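Local coordinates for protein 1d10 (Caenorhabditis elegans, PDB 1T9F), which is of unknown function but, as a MIR-domain protein of the SDF2 type folded as a beta-trefoil, probably acts in the secretory pathway, at residues H25-K30 against H155-V160; F15-D20 against L143-Q148; I55-A58 against K62-R65. One frame throughout, in Å; residues are numbered along the deposited sequence.

Contact 1. Residues H25-K30 against H155-V160; sequences HSHDVK and HGQREV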
# COMPACT_ATOMS: atom_id res chain seq x y z
N HIS A 25 -5.79 -0.19 -4.34
CA HIS A 25 -6.52 -1.27 -4.99
C HIS A 25 -5.66 -2.16 -5.87
O HIS A 25 -4.58 -1.76 -6.34
CB HIS A 25 -7.61 -0.56 -5.82
CG HIS A 25 -8.58 -1.47 -6.52
ND1 HIS A 25 -8.35 -1.97 -7.79
CD2 HIS A 25 -9.82 -1.87 -6.17
CE1 HIS A 25 -9.42 -2.63 -8.19
NE2 HIS A 25 -10.33 -2.59 -7.23
N SER A 26 -6.11 -3.39 -6.08
CA SER A 26 -5.42 -4.29 -6.98
C SER A 26 -6.44 -5.17 -7.67
O SER A 26 -7.62 -5.14 -7.34
CB SER A 26 -4.38 -5.13 -6.26
OG SER A 26 -3.47 -5.65 -7.22
N HIS A 27 -5.98 -5.97 -8.63
CA HIS A 27 -6.89 -6.80 -9.41
C HIS A 27 -6.06 -7.70 -10.31
O HIS A 27 -4.84 -7.66 -10.26
CB HIS A 27 -7.76 -5.86 -10.24
CG HIS A 27 -7.01 -4.66 -10.74
ND1 HIS A 27 -7.64 -3.49 -11.10
CD2 HIS A 27 -5.69 -4.46 -10.94
CE1 HIS A 27 -6.73 -2.62 -11.50
NE2 HIS A 27 -5.54 -3.18 -11.42
N ASP A 28 -6.72 -8.50 -11.14
CA ASP A 28 -6.01 -9.42 -12.02
C ASP A 28 -5.60 -8.75 -13.33
O ASP A 28 -5.78 -9.31 -14.41
CB ASP A 28 -6.89 -10.64 -12.34
CG ASP A 28 -6.08 -11.84 -12.78
OD1 ASP A 28 -5.09 -11.66 -13.52
OD2 ASP A 28 -6.43 -12.98 -12.39
N VAL A 29 -5.06 -7.54 -13.22
CA VAL A 29 -4.60 -6.80 -14.39
C VAL A 29 -3.11 -6.56 -14.19
O VAL A 29 -2.71 -5.91 -13.22
CB VAL A 29 -5.31 -5.43 -14.51
CG1 VAL A 29 -4.74 -4.64 -15.67
CG2 VAL A 29 -6.81 -5.64 -14.71
N LYS A 30 -2.29 -7.08 -15.10
CA LYS A 30 -0.85 -6.94 -14.99
C LYS A 30 -0.29 -5.76 -15.78
O LYS A 30 -0.91 -5.29 -16.73
CB LYS A 30 -0.16 -8.23 -15.45
CG LYS A 30 -0.58 -9.46 -14.65
CD LYS A 30 0.41 -10.61 -14.78
CE LYS A 30 0.04 -11.75 -13.84
NZ LYS A 30 1.07 -12.84 -13.82
N HIS A 155 -10.13 2.37 -16.72
CA HIS A 155 -10.34 3.81 -16.86
C HIS A 155 -10.67 4.60 -15.61
O HIS A 155 -11.59 4.27 -14.86
CB HIS A 155 -11.43 4.05 -17.91
CG HIS A 155 -11.82 5.49 -18.05
ND1 HIS A 155 -12.66 6.12 -17.16
CD2 HIS A 155 -11.47 6.42 -18.97
CE1 HIS A 155 -12.81 7.38 -17.52
NE2 HIS A 155 -12.09 7.59 -18.61
N GLY A 156 -9.91 5.67 -15.39
CA GLY A 156 -10.14 6.52 -14.24
C GLY A 156 -9.39 6.14 -12.98
O GLY A 156 -9.38 6.90 -12.01
N GLN A 157 -8.77 4.96 -12.97
CA GLN A 157 -8.04 4.53 -11.78
C GLN A 157 -6.71 5.28 -11.70
O GLN A 157 -6.04 5.50 -12.72
CB GLN A 157 -7.83 3.02 -11.83
CG GLN A 157 -9.14 2.24 -11.74
CD GLN A 157 -8.96 0.75 -11.64
OE1 GLN A 157 -8.00 0.26 -11.05
NE2 GLN A 157 -9.90 -0.00 -12.21
N ARG A 158 -6.34 5.70 -10.50
CA ARG A 158 -5.10 6.46 -10.31
C ARG A 158 -3.83 5.62 -10.25
O ARG A 158 -3.82 4.52 -9.69
CB ARG A 158 -5.19 7.33 -9.05
CG ARG A 158 -6.25 8.43 -9.11
CD ARG A 158 -7.65 7.88 -8.89
NE ARG A 158 -8.59 8.91 -8.46
CZ ARG A 158 -9.22 9.75 -9.27
NH1 ARG A 158 -9.01 9.69 -10.58
NH2 ARG A 158 -10.06 10.66 -8.78
N GLU A 159 -2.76 6.14 -10.85
CA GLU A 159 -1.48 5.45 -10.85
C GLU A 159 -0.84 5.56 -9.47
O GLU A 159 -0.79 6.65 -8.89
CB GLU A 159 -0.52 6.04 -11.90
CG GLU A 159 0.88 5.44 -11.86
CD GLU A 159 1.89 6.18 -12.74
OE1 GLU A 159 1.80 7.42 -12.83
OE2 GLU A 159 2.76 5.52 -13.34
N VAL A 160 -0.38 4.43 -8.95
CA VAL A 160 0.29 4.35 -7.66
C VAL A 160 1.77 4.08 -7.95
O VAL A 160 2.10 3.16 -8.72
CB VAL A 160 -0.28 3.20 -6.80
CG1 VAL A 160 0.54 3.04 -5.53
CG2 VAL A 160 -1.74 3.48 -6.45
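In the hairpin cap of the beta-trefoil, the carboxamide of Gln157 is set against the imidazoles of His25 and His27. Its oxygen makes the nearest approach, with Gln157 OE1 3.2 Å from His27 CE1. The oxygen comes in at the edge of the His27 ring, near its plane, where the ring C-H lies between two nitrogens and is probably polarised enough to tolerate an oxygen so near. Ring and amide planes are turned 41° apart. The approach depends on reach: Gln157 leaves its loop with CG anti to the carbonyl carbon and runs extended beyond it (chi2 -174°), a chain long enough to carry the carboxamide from the loop to the histidines. Fold and contact meet at Thr41, on strand 38-43 of the cap, which pairs with both 23-27 and 158-163; its hydroxyl is hydrogen-bonded to Gln157 OE1, while Ser39 on the same strand is hydrogen-bonded to His27 NE2. His25 stands farther off, its ND1 4.0 Å from Gln157 OE1, and its buried ring is nearly perpendicular to the amide, 82° between planes. The edge of that ring receives His27 ND1 in plane. On one face of the His27 ring sits Val29 CB, 3.6 Å above the plane and offset toward the rim, brought round by the inverse gamma turn at Asp28.

Contact 2. Residues F15-D20 against L143-Q148; sequences FINAND and LSLSGQ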
# COMPACT_ATOMS: atom_id res chain seq x y z
N PHE A 15 -7.04 1.42 2.49
CA PHE A 15 -6.10 2.52 2.58
C PHE A 15 -6.60 3.63 1.66
O PHE A 15 -6.60 3.48 0.44
CB PHE A 15 -4.70 2.08 2.15
CG PHE A 15 -4.02 1.17 3.14
CD1 PHE A 15 -4.39 -0.17 3.24
CD2 PHE A 15 -3.06 1.66 4.02
CE1 PHE A 15 -3.81 -1.00 4.19
CE2 PHE A 15 -2.48 0.84 4.98
CZ PHE A 15 -2.86 -0.49 5.07
N ILE A 16 -7.03 4.73 2.25
CA ILE A 16 -7.57 5.85 1.49
C ILE A 16 -6.56 6.99 1.32
O ILE A 16 -5.94 7.43 2.30
CB ILE A 16 -8.84 6.41 2.17
CG1 ILE A 16 -9.89 5.30 2.31
CG2 ILE A 16 -9.39 7.60 1.38
CD1 ILE A 16 -11.14 5.75 3.00
N ASN A 17 -6.39 7.48 0.10
CA ASN A 17 -5.45 8.57 -0.09
C ASN A 17 -6.08 9.85 0.45
O ASN A 17 -7.14 10.29 -0.01
CB ASN A 17 -5.08 8.72 -1.57
CG ASN A 17 -3.95 9.70 -1.78
OD1 ASN A 17 -4.18 10.90 -1.93
ND2 ASN A 17 -2.73 9.21 -1.78
N ALA A 18 -5.43 10.42 1.45
CA ALA A 18 -5.90 11.63 2.12
C ALA A 18 -6.38 12.78 1.24
O ALA A 18 -7.47 13.31 1.44
CB ALA A 18 -4.82 12.14 3.07
N ASN A 19 -5.57 13.17 0.27
CA ASN A 19 -5.92 14.29 -0.59
C ASN A 19 -6.83 13.99 -1.79
O ASN A 19 -7.56 14.87 -2.26
CB ASN A 19 -4.63 14.98 -1.03
CG ASN A 19 -3.84 15.58 0.15
OD1 ASN A 19 -2.67 15.93 0.02
ND2 ASN A 19 -4.50 15.71 1.30
N ASP A 20 -6.81 12.75 -2.27
CA ASP A 20 -7.64 12.37 -3.42
C ASP A 20 -8.89 11.58 -3.03
O ASP A 20 -9.89 11.61 -3.74
CB ASP A 20 -6.82 11.56 -4.42
CG ASP A 20 -7.58 11.28 -5.70
OD1 ASP A 20 -8.18 12.22 -6.24
OD2 ASP A 20 -7.56 10.12 -6.17
N LEU A 143 5.12 5.42 -0.87
CA LEU A 143 3.97 4.96 -1.64
C LEU A 143 3.21 6.24 -1.94
O LEU A 143 2.83 6.96 -1.02
CB LEU A 143 3.10 4.02 -0.78
CG LEU A 143 1.83 3.48 -1.43
CD1 LEU A 143 2.19 2.53 -2.56
CD2 LEU A 143 0.99 2.77 -0.37
N SER A 144 3.00 6.54 -3.22
CA SER A 144 2.31 7.79 -3.57
C SER A 144 1.50 7.71 -4.86
O SER A 144 1.79 6.90 -5.74
CB SER A 144 3.33 8.92 -3.75
OG SER A 144 4.25 9.00 -2.68
N LEU A 145 0.48 8.56 -4.95
CA LEU A 145 -0.31 8.63 -6.16
C LEU A 145 0.53 9.58 -7.03
O LEU A 145 0.92 10.67 -6.57
CB LEU A 145 -1.68 9.24 -5.89
CG LEU A 145 -2.63 8.42 -5.02
CD1 LEU A 145 -4.02 9.06 -5.01
CD2 LEU A 145 -2.71 7.00 -5.56
N SER A 146 0.83 9.17 -8.25
CA SER A 146 1.63 9.98 -9.17
C SER A 146 0.84 11.18 -9.65
O SER A 146 1.42 12.18 -10.08
CB SER A 146 2.05 9.15 -10.38
OG SER A 146 0.92 8.87 -11.18
N GLY A 147 -0.48 11.08 -9.59
CA GLY A 147 -1.33 12.16 -10.05
C GLY A 147 -1.86 11.83 -11.43
O GLY A 147 -2.69 12.55 -11.99
N GLN A 148 -1.36 10.74 -11.99
CA GLN A 148 -1.79 10.29 -13.31
C GLN A 148 -2.93 9.30 -13.16
O GLN A 148 -3.08 8.67 -12.11
CB GLN A 148 -0.63 9.62 -14.04
CG GLN A 148 0.46 10.58 -14.48
CD GLN A 148 -0.08 11.64 -15.41
OE1 GLN A 148 -0.61 11.33 -16.48
NE2 GLN A 148 0.05 12.90 -15.01
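Where the barrel of the beta-trefoil passes into its hairpin cap, Leu145 packs against Asn17 and Asp20. The leucine lies above the flat carboxamide of Asn17, Leu145 CD1 being 3.3 Å from Asn17 CG, and its methine is equally close, with Leu145 CG 3.3 Å from Asn17 ND2. Asparagine suits this place because its amide offers a flat surface to the leucine while its rim is used for hydrogen bonds. Asn17 OD1 accepts from Asp20 N at 3.2 Å, in the carbonyl plane and on a lone pair (N-H...O angle 147°), an Asx motif that bends the chain as the strand ends; Asn17 ND2 donates to Gly169 O. The first torsion of Asn17 (chi1 -171°) sets CG opposite the backbone N and lays the amide beneath Leu145 CD1. An alanine here is likely to leave Asp20 N and Gly169 O without these mates and open a gap beneath the leucine. Asp20 closes in at about a right angle, its CB 3.8 Å from Leu145 CD1, and its carboxylate forms a salt bridge with Arg158. Around them, Trp172 of barrel strand 172-175 touches both Asn17 and Leu145, and Val160 of cap strand 158-163 packs on Leu145.

Contact 3. Residues I55-A58 against K62-R65; sequences IFPA and KCNR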
# COMPACT_ATOMS: atom_id res chain seq x y z
N ILE A 55 -2.88 -6.48 6.95
CA ILE A 55 -1.59 -6.14 7.53
C ILE A 55 -0.88 -7.37 8.05
O ILE A 55 -1.43 -8.12 8.86
CB ILE A 55 -1.76 -5.13 8.67
CG1 ILE A 55 -2.43 -3.86 8.13
CG2 ILE A 55 -0.41 -4.79 9.28
CD1 ILE A 55 -2.80 -2.88 9.19
N PHE A 56 0.35 -7.58 7.57
CA PHE A 56 1.19 -8.70 7.97
C PHE A 56 2.46 -8.18 8.64
O PHE A 56 2.88 -7.05 8.38
CB PHE A 56 1.62 -9.52 6.75
CG PHE A 56 0.71 -10.68 6.44
CD1 PHE A 56 -0.60 -10.47 6.05
CD2 PHE A 56 1.18 -11.99 6.53
CE1 PHE A 56 -1.44 -11.54 5.75
CE2 PHE A 56 0.35 -13.07 6.23
CZ PHE A 56 -0.96 -12.84 5.84
N PRO A 57 3.08 -8.99 9.52
CA PRO A 57 4.31 -8.51 10.16
C PRO A 57 5.37 -8.47 9.07
O PRO A 57 5.17 -9.05 8.00
CB PRO A 57 4.58 -9.58 11.22
CG PRO A 57 4.03 -10.83 10.58
CD PRO A 57 2.72 -10.34 9.99
N ALA A 58 6.48 -7.78 9.33
CA ALA A 58 7.55 -7.67 8.34
C ALA A 58 8.05 -9.05 7.94
O ALA A 58 7.84 -10.02 8.66
CB ALA A 58 8.70 -6.84 8.91
N LYS A 62 7.42 -11.39 13.29
CA LYS A 62 6.24 -12.19 13.61
C LYS A 62 5.37 -11.36 14.54
O LYS A 62 5.86 -10.48 15.25
CB LYS A 62 6.66 -13.49 14.29
CG LYS A 62 7.50 -13.28 15.53
CD LYS A 62 8.03 -14.60 16.09
CE LYS A 62 8.99 -14.35 17.24
NZ LYS A 62 9.60 -15.62 17.74
N CYS A 63 4.07 -11.63 14.53
CA CYS A 63 3.16 -10.88 15.38
C CYS A 63 1.95 -11.73 15.72
O CYS A 63 1.75 -12.80 15.16
CB CYS A 63 2.68 -9.63 14.66
SG CYS A 63 1.46 -10.03 13.37
N ASN A 64 1.14 -11.24 16.65
CA ASN A 64 -0.07 -11.92 17.06
C ASN A 64 -1.28 -11.08 16.66
O ASN A 64 -1.29 -9.86 16.87
CB ASN A 64 -0.07 -12.13 18.57
CG ASN A 64 0.98 -13.12 19.02
OD1 ASN A 64 1.53 -13.00 20.11
ND2 ASN A 64 1.25 -14.11 18.19
N ARG A 65 -2.28 -11.71 16.06
CA ARG A 65 -3.48 -10.99 15.66
C ARG A 65 -3.91 -10.13 16.84
O ARG A 65 -3.97 -10.61 17.97
CB ARG A 65 -4.59 -11.97 15.28
CG ARG A 65 -4.22 -13.44 15.44
CD ARG A 65 -4.04 -13.81 16.91
NE ARG A 65 -3.29 -15.06 17.08
CZ ARG A 65 -2.96 -15.57 18.26
NH1 ARG A 65 -3.30 -14.94 19.38
NH2 ARG A 65 -2.27 -16.70 18.33
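The strand that carries Pro57 to Cys63 leads in through Ile55, whose branched aliphatic side chain suits both an extended strand and the apolar surroundings of Val7, Ile69 and Leu77; its backbone is hydrogen-bonded to Tyr10 and Ser11. The ring of Phe56 takes no part in the contact with 62-65 and meets Tyr10 and Phe85 edge-to-face. Pro57 then makes the contact itself. The sulfur of Cys63 lies over one side of the pyrrolidine ring, with Cys63 SG 3.6 Å from Pro57 CD and 3.8 Å from Pro57 CB. Such a ring suits the place, being a rigid apolar surface against which a sulfur with no N-H or O-H to satisfy can rest. In Cys63 the SG stands between the backbone N and the carbonyl carbon (chi1 74°), a torsion that lays it over the proline ring while it stays bonded to SG of Cys9, its disulfide partner. The returning backbone packs as well, Lys62 C lying 3.8 Å from Pro57 CB, with the two CA atoms, Pro57 CA and Lys62 CA, 5.4 Å apart. The CB of Lys62 points away from the proline, and its charged side chain is exposed. Pro57 O is taken by Arg76 NE on the next barrel strand. Ala58 begins the reversal, small and buried beside Lys74. The whole is a disulfide-pinned loop joining two neighbouring antiparallel strands of the beta-trefoil barrel, 53-57 and 74-79.

Overall arrangement
Along the chain the first segments come in the order 15-20, 25-30, then both halves of contact 3, before 143-148 and 155-160 return, so that contacts 1 and 2 interleave and contact 3 is nested inside both. Contacts 1 and 2 have centres 12 Å apart and share the cap, where strands 142-146 and 158-163 are neighbours; Val160 CG1 packs 3.4 Å from Leu143 CD1. Contact 3 lies about 25 and 26 Å, centre to centre, from contacts 2 and 1, across the middle of the chain, yet strands 12-17 and 53-57 are neighbours in the barrel. Contacts 1 and 2 thus bring early and late parts of the trefoil together, while contact 3 shapes a local connection.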